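Local coordinates for protein Bd3460 (Bdellovibrio bacteriovorus, PDB 5CEC) that binds the predatory endopeptidase Bd3459 as an ankyrin-repeat immunity protein, probably shielding the predator from its own enzyme during invasion of prey cells, at residues 29-32 with 33-37; 107-110 with 111-114; 141-144 with 145-149. One frame throughout, in Å; residues are numbered along the deposited sequence.

Contact 1 of 3, residues 29-32 with 33-37; sequences SSKA and LNEAA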
ATOM      1  N   SER B  29     -15.622  18.194  18.160  1.00 42.04           N
ATOM      2  CA  SER B  29     -14.778  17.151  17.570  1.00 38.66           C
ATOM      3  C   SER B  29     -13.470  17.012  18.356  1.00 35.25           C
ATOM      4  O   SER B  29     -13.058  17.922  19.074  1.00 38.66           O
ATOM      5  CB  SER B  29     -14.456  17.463  16.117  1.00 39.86           C
ATOM      6  OG  SER B  29     -13.783  18.693  16.008  1.00 40.56           O
ATOM      7  N   SER B  30     -12.857  15.844  18.229  1.00 32.40           N
ATOM      8  CA  SER B  30     -11.545  15.551  18.784  1.00 34.66           C
ATOM      9  C   SER B  30     -10.575  15.369  17.625  1.00 31.96           C
ATOM     10  O   SER B  30     -10.735  14.454  16.807  1.00 34.10           O
ATOM     11  CB  SER B  30     -11.583  14.272  19.613  1.00 36.01           C
ATOM     12  OG  SER B  30     -10.259  13.841  19.908  1.00 38.71           O
ATOM     13  N   LYS B  31      -9.564  16.230  17.559  1.00 34.03           N
ATOM     14  CA  LYS B  31      -8.525  16.092  16.539  1.00 34.39           C
ATOM     15  C   LYS B  31      -7.764  14.779  16.713  1.00 33.73           C
ATOM     16  O   LYS B  31      -7.458  14.108  15.737  1.00 35.51           O
ATOM     17  CB  LYS B  31      -7.571  17.285  16.566  1.00 38.29           C
ATOM     18  CG  LYS B  31      -6.599  17.335  15.395  1.00 45.17           C
ATOM     19  CD  LYS B  31      -5.842  18.657  15.380  1.00 51.06           C
ATOM     20  CE  LYS B  31      -4.721  18.651  14.355  1.00 54.67           C
ATOM     21  NZ  LYS B  31      -3.848  19.851  14.474  1.00 58.96           N
ATOM     22  N   ALA B  32      -7.490  14.398  17.964  1.00 34.23           N
ATOM     23  CA  ALA B  32      -6.772  13.152  18.246  1.00 33.74           C
ATOM     24  C   ALA B  32      -7.548  11.910  17.800  1.00 33.12           C
ATOM     25  O   ALA B  32      -6.964  10.993  17.224  1.00 34.60           O
ATOM     26  CB  ALA B  32      -6.437  13.061  19.724  1.00 33.38           C
ATOM     27  N   LEU B  33      -8.851  11.877  18.086  1.00 31.99           N
ATOM     28  CA  LEU B  33      -9.696  10.780  17.639  1.00 29.72           C
ATOM     29  C   LEU B  33      -9.717  10.680  16.106  1.00 27.14           C
ATOM     30  O   LEU B  33      -9.572   9.573  15.531  1.00 28.82           O
ATOM     31  CB  LEU B  33     -11.131  10.934  18.123  1.00 30.17           C
ATOM     32  CG  LEU B  33     -12.171   9.936  17.590  1.00 28.26           C
ATOM     33  CD1 LEU B  33     -11.780   8.482  17.798  1.00 30.62           C
ATOM     34  CD2 LEU B  33     -13.529  10.176  18.223  1.00 28.09           C
ATOM     35  N   ASN B  34      -9.944  11.816  15.448  1.00 27.34           N
ATOM     36  CA  ASN B  34      -9.999  11.845  13.972  1.00 26.06           C
ATOM     37  C   ASN B  34      -8.706  11.360  13.326  1.00 25.20           C
ATOM     38  O   ASN B  34      -8.743  10.578  12.380  1.00 26.67           O
ATOM     39  CB  ASN B  34     -10.400  13.228  13.451  1.00 25.96           C
ATOM     40  CG  ASN B  34     -11.826  13.591  13.814  1.00 29.55           C
ATOM     41  OD1 ASN B  34     -12.619  12.732  14.230  1.00 28.47           O
ATOM     42  ND2 ASN B  34     -12.153  14.859  13.701  1.00 32.01           N
ATOM     43  N   GLU B  35      -7.571  11.784  13.884  1.00 28.42           N
ATOM     44  CA  GLU B  35      -6.261  11.319  13.426  1.00 29.46           C
ATOM     45  C   GLU B  35      -6.049   9.813  13.642  1.00 29.02           C
ATOM     46  O   GLU B  35      -5.651   9.090  12.719  1.00 30.95           O
ATOM     47  CB  GLU B  35      -5.144  12.162  14.066  1.00 33.82           C
ATOM     48  CG  GLU B  35      -5.103  13.585  13.501  1.00 39.72           C
ATOM     49  CD  GLU B  35      -3.999  14.463  14.071  1.00 44.34           C
ATOM     50  OE1 GLU B  35      -3.389  14.105  15.097  1.00 51.02           O
ATOM     51  OE2 GLU B  35      -3.739  15.534  13.481  1.00 49.03           O
ATOM     52  N   ALA B  36      -6.382   9.320  14.830  1.00 28.43           N
ATOM     53  CA  ALA B  36      -6.270   7.880  15.095  1.00 29.28           C
ATOM     54  C   ALA B  36      -7.162   7.061  14.167  1.00 26.33           C
ATOM     55  O   ALA B  36      -6.764   5.997  13.681  1.00 27.16           O
ATOM     56  CB  ALA B  36      -6.598   7.593  16.554  1.00 30.11           C
ATOM     57  N   ALA B  37      -8.355   7.590  13.904  1.00 26.01           N
ATOM     58  CA  ALA B  37      -9.302   6.912  13.027  1.00 23.60           C
ATOM     59  C   ALA B  37      -8.796   6.787  11.587  1.00 23.03           C
ATOM     60  O   ALA B  37      -8.970   5.742  10.949  1.00 24.08           O
ATOM     61  CB  ALA B  37     -10.658   7.601  13.054  1.00 23.63           C
TER
HETATM   62  O   HOH W   1     -13.963  13.835  16.697  1.00 32.65           O

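Contact 2 of 3, residues 107-110 with 111-114; sequences DAYD and VAEE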
ATOM      1  N   ASP B 107     -10.886   3.683  -2.606  1.00 13.31           N
ATOM      2  CA  ASP B 107     -10.716   2.262  -2.906  1.00 14.97           C
ATOM      3  C   ASP B 107     -10.721   1.378  -1.669  1.00 14.42           C
ATOM      4  O   ASP B 107     -10.198   0.266  -1.693  1.00 16.92           O
ATOM      5  CB  ASP B 107      -9.459   2.005  -3.756  1.00 15.71           C
ATOM      6  CG  ASP B 107      -9.537   2.571  -5.156  1.00 17.18           C
ATOM      7  OD1 ASP B 107     -10.369   3.416  -5.477  1.00 22.52           O
ATOM      8  OD2 ASP B 107      -8.747   2.175  -6.012  1.00 19.01           O
ATOM      9  N   ALA B 108     -11.433   1.814  -0.618  1.00 15.54           N
ATOM     10  CA  ALA B 108     -11.649   1.010   0.577  1.00 15.26           C
ATOM     11  C   ALA B 108     -12.959   0.249   0.415  1.00 15.03           C
ATOM     12  O   ALA B 108     -13.959   0.526   1.057  1.00 15.78           O
ATOM     13  CB  ALA B 108     -11.660   1.863   1.819  1.00 15.00           C
ATOM     14  N   TYR B 109     -12.940  -0.720  -0.487  1.00 16.08           N
ATOM     15  CA  TYR B 109     -14.153  -1.417  -0.869  1.00 15.91           C
ATOM     16  C   TYR B 109     -14.627  -2.437   0.156  1.00 16.64           C
ATOM     17  O   TYR B 109     -15.822  -2.685   0.239  1.00 17.81           O
ATOM     18  CB  TYR B 109     -13.981  -2.023  -2.260  1.00 15.95           C
ATOM     19  CG  TYR B 109     -14.143  -0.961  -3.328  1.00 16.07           C
ATOM     20  CD1 TYR B 109     -15.401  -0.454  -3.634  1.00 16.19           C
ATOM     21  CD2 TYR B 109     -13.045  -0.410  -4.010  1.00 16.64           C
ATOM     22  CE1 TYR B 109     -15.589   0.529  -4.587  1.00 16.02           C
ATOM     23  CE2 TYR B 109     -13.218   0.586  -4.961  1.00 15.24           C
ATOM     24  CZ  TYR B 109     -14.486   1.050  -5.258  1.00 15.48           C
ATOM     25  OH  TYR B 109     -14.711   2.004  -6.214  1.00 15.71           O
ATOM     26  N   ASP B 110     -13.723  -2.962   0.977  1.00 17.81           N
ATOM     27  CA  ASP B 110     -14.167  -3.709   2.164  1.00 18.82           C
ATOM     28  C   ASP B 110     -15.010  -2.846   3.118  1.00 17.67           C
ATOM     29  O   ASP B 110     -16.062  -3.274   3.630  1.00 19.36           O
ATOM     30  CB  ASP B 110     -12.971  -4.342   2.906  1.00 21.07           C
ATOM     31  CG  ASP B 110     -11.827  -3.294   3.320  1.00 26.10           C
ATOM     32  OD1 ASP B 110     -11.722  -2.103   2.800  1.00 27.10           O
ATOM     33  OD2 ASP B 110     -11.020  -3.701   4.196  1.00 33.87           O
ATOM     34  N   VAL B 111     -14.551  -1.622   3.336  1.00 17.24           N
ATOM     35  CA  VAL B 111     -15.272  -0.676   4.155  1.00 16.65           C
ATOM     36  C   VAL B 111     -16.598  -0.319   3.487  1.00 15.93           C
ATOM     37  O   VAL B 111     -17.657  -0.255   4.141  1.00 16.11           O
ATOM     38  CB  VAL B 111     -14.436   0.585   4.447  1.00 16.63           C
ATOM     39  CG1 VAL B 111     -15.306   1.654   5.080  1.00 16.73           C
ATOM     40  CG2 VAL B 111     -13.259   0.261   5.360  1.00 17.90           C
ATOM     41  N   ALA B 112     -16.558  -0.095   2.188  1.00 14.86           N
ATOM     42  CA  ALA B 112     -17.780   0.272   1.465  1.00 15.78           C
ATOM     43  C   ALA B 112     -18.825  -0.845   1.661  1.00 15.66           C
ATOM     44  O   ALA B 112     -20.007  -0.550   1.937  1.00 16.13           O
ATOM     45  CB  ALA B 112     -17.506   0.471  -0.022  1.00 15.79           C
ATOM     46  N   GLU B 113     -18.414  -2.110   1.501  1.00 17.22           N
ATOM     47  CA  GLU B 113     -19.343  -3.212   1.708  1.00 17.91           C
ATOM     48  C   GLU B 113     -19.932  -3.223   3.095  1.00 17.34           C
ATOM     49  O   GLU B 113     -21.137  -3.451   3.241  1.00 18.65           O
ATOM     50  CB  GLU B 113     -18.718  -4.571   1.383  1.00 17.79           C
ATOM     51  CG  GLU B 113     -18.442  -4.756  -0.102  1.00 19.71           C
ATOM     52  CD  GLU B 113     -19.720  -4.812  -0.893  1.00 23.60           C
ATOM     53  OE1 GLU B 113     -20.464  -5.803  -0.761  1.00 29.59           O
ATOM     54  OE2 GLU B 113     -20.017  -3.822  -1.575  1.00 25.86           O
ATOM     55  N   GLU B 114     -19.088  -2.983   4.095  1.00 17.32           N
ATOM     56  CA  GLU B 114     -19.528  -2.924   5.481  1.00 18.18           C
ATOM     57  C   GLU B 114     -20.569  -1.837   5.654  1.00 17.13           C
ATOM     58  O   GLU B 114     -21.574  -2.048   6.316  1.00 18.39           O
ATOM     59  CB  GLU B 114     -18.331  -2.691   6.407  1.00 18.55           C
ATOM     60  CG  GLU B 114     -18.646  -2.754   7.895  1.00 22.68           C
ATOM     61  CD  GLU B 114     -18.924  -4.153   8.425  1.00 25.64           C
ATOM     62  OE1 GLU B 114     -18.575  -5.157   7.765  1.00 32.15           O
ATOM     63  OE2 GLU B 114     -19.498  -4.231   9.527  1.00 33.64           O
TER

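Contact 3 of 3, residues 141-144 with 145-149; sequences NNKK and TAESI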
ATOM      1  N   ASN B 141     -14.357   0.522 -11.028  1.00 14.50           N
ATOM      2  CA  ASN B 141     -13.280   0.009 -10.182  1.00 15.69           C
ATOM      3  C   ASN B 141     -13.550  -1.281  -9.427  1.00 17.31           C
ATOM      4  O   ASN B 141     -12.616  -2.027  -9.215  1.00 21.90           O
ATOM      5  CB  ASN B 141     -12.873   1.098  -9.184  1.00 16.34           C
ATOM      6  CG  ASN B 141     -12.218   2.263  -9.871  1.00 17.94           C
ATOM      7  OD1 ASN B 141     -11.136   2.128 -10.455  1.00 19.52           O
ATOM      8  ND2 ASN B 141     -12.901   3.399  -9.893  1.00 16.06           N
ATOM      9  N   ASN B 142     -14.758  -1.511  -8.909  1.00 17.33           N
ATOM     10  CA  ASN B 142     -15.013  -2.682  -8.076  1.00 17.35           C
ATOM     11  C   ASN B 142     -16.394  -3.213  -8.348  1.00 17.05           C
ATOM     12  O   ASN B 142     -17.382  -2.632  -7.919  1.00 18.57           O
ATOM     13  CB  ASN B 142     -14.829  -2.342  -6.589  1.00 17.29           C
ATOM     14  CG  ASN B 142     -14.858  -3.571  -5.719  1.00 17.84           C
ATOM     15  OD1 ASN B 142     -15.925  -4.158  -5.498  1.00 18.28           O
ATOM     16  ND2 ASN B 142     -13.681  -3.999  -5.252  1.00 20.13           N
ATOM     17  N   LYS B 143     -16.450  -4.340  -9.051  1.00 18.69           N
ATOM     18  CA  LYS B 143     -17.697  -4.919  -9.489  1.00 20.80           C
ATOM     19  C   LYS B 143     -18.598  -5.357  -8.337  1.00 19.99           C
ATOM     20  O   LYS B 143     -19.802  -5.160  -8.395  1.00 20.88           O
ATOM     21  CB  LYS B 143     -17.395  -6.123 -10.424  1.00 25.36           C
ATOM     22  CG  LYS B 143     -18.599  -6.858 -10.982  1.00 30.88           C
ATOM     23  CD  LYS B 143     -18.193  -8.196 -11.623  1.00 37.25           C
ATOM     24  CE  LYS B 143     -18.088  -8.140 -13.136  1.00 42.78           C
ATOM     25  NZ  LYS B 143     -18.384  -9.486 -13.705  1.00 48.02           N
ATOM     26  N   LYS B 144     -18.012  -5.929  -7.296  1.00 19.41           N
ATOM     27  CA  LYS B 144     -18.789  -6.411  -6.157  1.00 19.85           C
ATOM     28  C   LYS B 144     -19.535  -5.245  -5.512  1.00 18.31           C
ATOM     29  O   LYS B 144     -20.716  -5.368  -5.229  1.00 18.77           O
ATOM     30  CB  LYS B 144     -17.874  -7.097  -5.146  1.00 22.01           C
ATOM     31  CG  LYS B 144     -18.579  -7.603  -3.890  1.00 25.30           C
ATOM     32  CD  LYS B 144     -17.624  -8.387  -2.999  1.00 30.95           C
ATOM     33  CE  LYS B 144     -18.314  -8.854  -1.726  1.00 36.98           C
ATOM     34  NZ  LYS B 144     -17.390  -9.610  -0.835  1.00 45.20           N
ATOM     35  N   THR B 145     -18.859  -4.119  -5.286  1.00 16.96           N
ATOM     36  CA  THR B 145     -19.523  -2.976  -4.671  1.00 15.86           C
ATOM     37  C   THR B 145     -20.514  -2.318  -5.623  1.00 16.12           C
ATOM     38  O   THR B 145     -21.584  -1.912  -5.210  1.00 16.88           O
ATOM     39  CB  THR B 145     -18.510  -1.990  -4.069  1.00 15.90           C
ATOM     40  OG1 THR B 145     -17.899  -2.602  -2.932  1.00 18.60           O
ATOM     41  CG2 THR B 145     -19.182  -0.714  -3.595  1.00 15.97           C
ATOM     42  N   ALA B 146     -20.196  -2.271  -6.910  1.00 15.95           N
ATOM     43  CA  ALA B 146     -21.163  -1.758  -7.869  1.00 17.32           C
ATOM     44  C   ALA B 146     -22.477  -2.584  -7.782  1.00 17.66           C
ATOM     45  O   ALA B 146     -23.578  -2.028  -7.811  1.00 18.51           O
ATOM     46  CB  ALA B 146     -20.576  -1.789  -9.282  1.00 19.10           C
ATOM     47  N   GLU B 147     -22.344  -3.909  -7.725  1.00 18.17           N
ATOM     48  CA  GLU B 147     -23.501  -4.824  -7.571  1.00 18.98           C
ATOM     49  C   GLU B 147     -24.236  -4.569  -6.249  1.00 19.20           C
ATOM     50  O   GLU B 147     -25.454  -4.543  -6.227  1.00 20.67           O
ATOM     51  CB  GLU B 147     -23.067  -6.293  -7.702  1.00 21.82           C
ATOM     52  CG  GLU B 147     -22.637  -6.648  -9.100  1.00 25.67           C
ATOM     53  CD  GLU B 147     -22.227  -8.076  -9.317  1.00 32.14           C
ATOM     54  OE1 GLU B 147     -21.683  -8.720  -8.400  1.00 39.13           O
ATOM     55  OE2 GLU B 147     -22.433  -8.555 -10.454  1.00 39.92           O
ATOM     56  N   SER B 148     -23.500  -4.386  -5.156  1.00 17.98           N
ATOM     57  CA  SER B 148     -24.128  -4.091  -3.883  1.00 18.84           C
ATOM     58  C   SER B 148     -24.946  -2.807  -3.910  1.00 17.15           C
ATOM     59  O   SER B 148     -26.012  -2.729  -3.296  1.00 19.69           O
ATOM     60  CB  SER B 148     -23.106  -4.057  -2.758  1.00 19.33           C
ATOM     61  OG  SER B 148     -22.510  -5.344  -2.564  1.00 21.14           O
ATOM     62  N   ILE B 149     -24.442  -1.807  -4.604  1.00 17.04           N
ATOM     63  CA  ILE B 149     -25.176  -0.550  -4.756  1.00 16.35           C
ATOM     64  C   ILE B 149     -26.478  -0.779  -5.529  1.00 17.10           C
ATOM     65  O   ILE B 149     -27.541  -0.328  -5.117  1.00 17.73           O
ATOM     66  CB  ILE B 149     -24.268   0.513  -5.410  1.00 16.21           C
ATOM     67  CG1 ILE B 149     -23.165   0.925  -4.440  1.00 15.66           C
ATOM     68  CG2 ILE B 149     -25.065   1.707  -5.903  1.00 16.36           C
ATOM     69  CD1 ILE B 149     -22.018   1.644  -5.098  1.00 16.08           C
TER
HETATM   70  O   HOH W   2     -16.295  -4.848  -2.741  1.00 21.70           O

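Contact 1 of 3, residues 29-32 with 33-37
Ser30 turns its hydroxyl back over the start of helix 31-39 as an N-cap, opening the first helix of this ankyrin fold and reaching Leu33. A first torsion of 168° turns the hydroxyl away from the backbone N, and Ser30 OG accepts from Leu33 N at 3.0 Å, nearly straight at 169°. The same swing sets Ser30 OG 3.5 Å from Leu33 CB, before the leucine side chain leads off toward Ile54, Val45 and Val49. Asn34 leans the other way, toward the N-terminal end of the helix, its amide passing beside the carbonyl oxygen of Ser30, which is itself bonded to Asn34 N. Further along, the extended chains of Lys31 and Glu35 cross obliquely on the outer surface, and the methylenes of the lysine do the touching: Lys31 CE lies 3.4 Å from Glu35 OE2. Their charged ends stay apart, Lys31 NZ being 4.4 Å from Glu35 OE2, so any attraction is probably loose. Asn34 and Leu33 also rest on Pro66 of helix 66-72, joining this turn to the next helical layer. A water accepts from Ser30 N at 2.8 Å and also lies 3.0 Å from Asn34 OD1.

Contact 2 of 3, residues 107-110 with 111-114
Asp110 holds CG between its backbone N and carbonyl carbon (chi1 55°), which folds the carboxylate back against the backbone at Val111, while the Val111 branches split, CG1 anti to the backbone N and CG2 beside it. Both residues belong to the first turn of helix 109-117, the second helix of a predicted ankyrin repeat. The aspartate and valine side chains pass at a slant, with Asp110 OD1 2.9 Å from Val111 N and 3.8 Å from Val111 CG2. Ala108, the N-cap residue, has no side-chain acceptor to offer; instead its methyl, Ala108 CB, meets Val111 CB at 4.0 Å, and Val111 goes on to pack against Ala103 and Val79 of the neighbouring helices. Three successive backbone bonds close the turn: Ala112 N to Ala108 O, Glu113 N to Tyr109 O and Glu114 N to Asp110 O. The Tyr109 ring is set obliquely to Ala112, its CD1 4.3 Å from Ala112 CB. Just ahead, Asp107, the C-prime residue of the Schellman motif ending the preceding helix, forms a salt bridge to Lys403 of the Bd3459 chain, and Tyr109 touches Ser345 of the Bd3459 chain, so the turn between the paired helices reaches the bound enzyme. The Glu113 chain turns about its CB-CG bond (chi2 -66°), and its carboxylate is taken up by Thr145 and Ser148 of helix 143-152. Nearer its own backbone, Glu113 CG lies 3.4 Å from Tyr109 O.

Contact 3 of 3, residues 141-144 with 145-149
Asn142 OD1 accepts from Thr145 N at 2.9 Å, with the donor in the plane of the side-chain carbonyl and the N-H pointing at the oxygen at 163°. The amide is carried there by a first torsion that places CG anti to the backbone N (chi1 -170°), swinging OD1 forward over the helix start. Backbone bonds from Ala146, Glu147 and Ser148 to Asn142, Lys143 and Lys144 complete the turn. A water adds a second grip, donating to Asn142 OD1 at 2.9 Å and to Thr145 OG1 at 2.8 Å, so it spans the 3.6 Å between Asn142 OD1 and Thr145 OG1. On another side of the helix the chains of Lys143 and Glu147 extend in a common direction and meet through carbon, Lys143 CG to Glu147 CD at 4.2 Å; Phe182 of helix 177-185 touches both. The threonine hydroxyl in turn bonds to Glu113 of helix 109-117, as does the Ser148 hydroxyl further along the helix. The other end of the Asn142 amide, ND2, donates to Ser345 of the Bd3459 chain, fixing the rotation of the group, and the preceding Asn141 donates to Gln400 of that chain. The whole is an asparagine N-cap opening helix 143-152 of the ankyrin-repeat array, with the capping amide also part of the interface with the endopeptidase.

The three contacts come in series along one ankyrin-repeat chain, each at the N-terminal end of a helix: contact 1 on helix 31-39, contact 2 on helix 109-117, contact 3 on helix 143-152. Contact 1 is set apart, its centre about 21 Å from that of contact 2 and about 30 Å from that of contact 3. Contacts 2 and 3, centres about 10 Å apart, touch directly: Tyr109 packs on Asn142 and Thr145. Ser345 of Bd3459 touches each, and its Lys403 pairs with Asp107 but only weakly with Asn141, so neighbouring helix starts form part of the surface that holds the endopeptidase, consistent with the immunity role. Contact 1 touches no other chain.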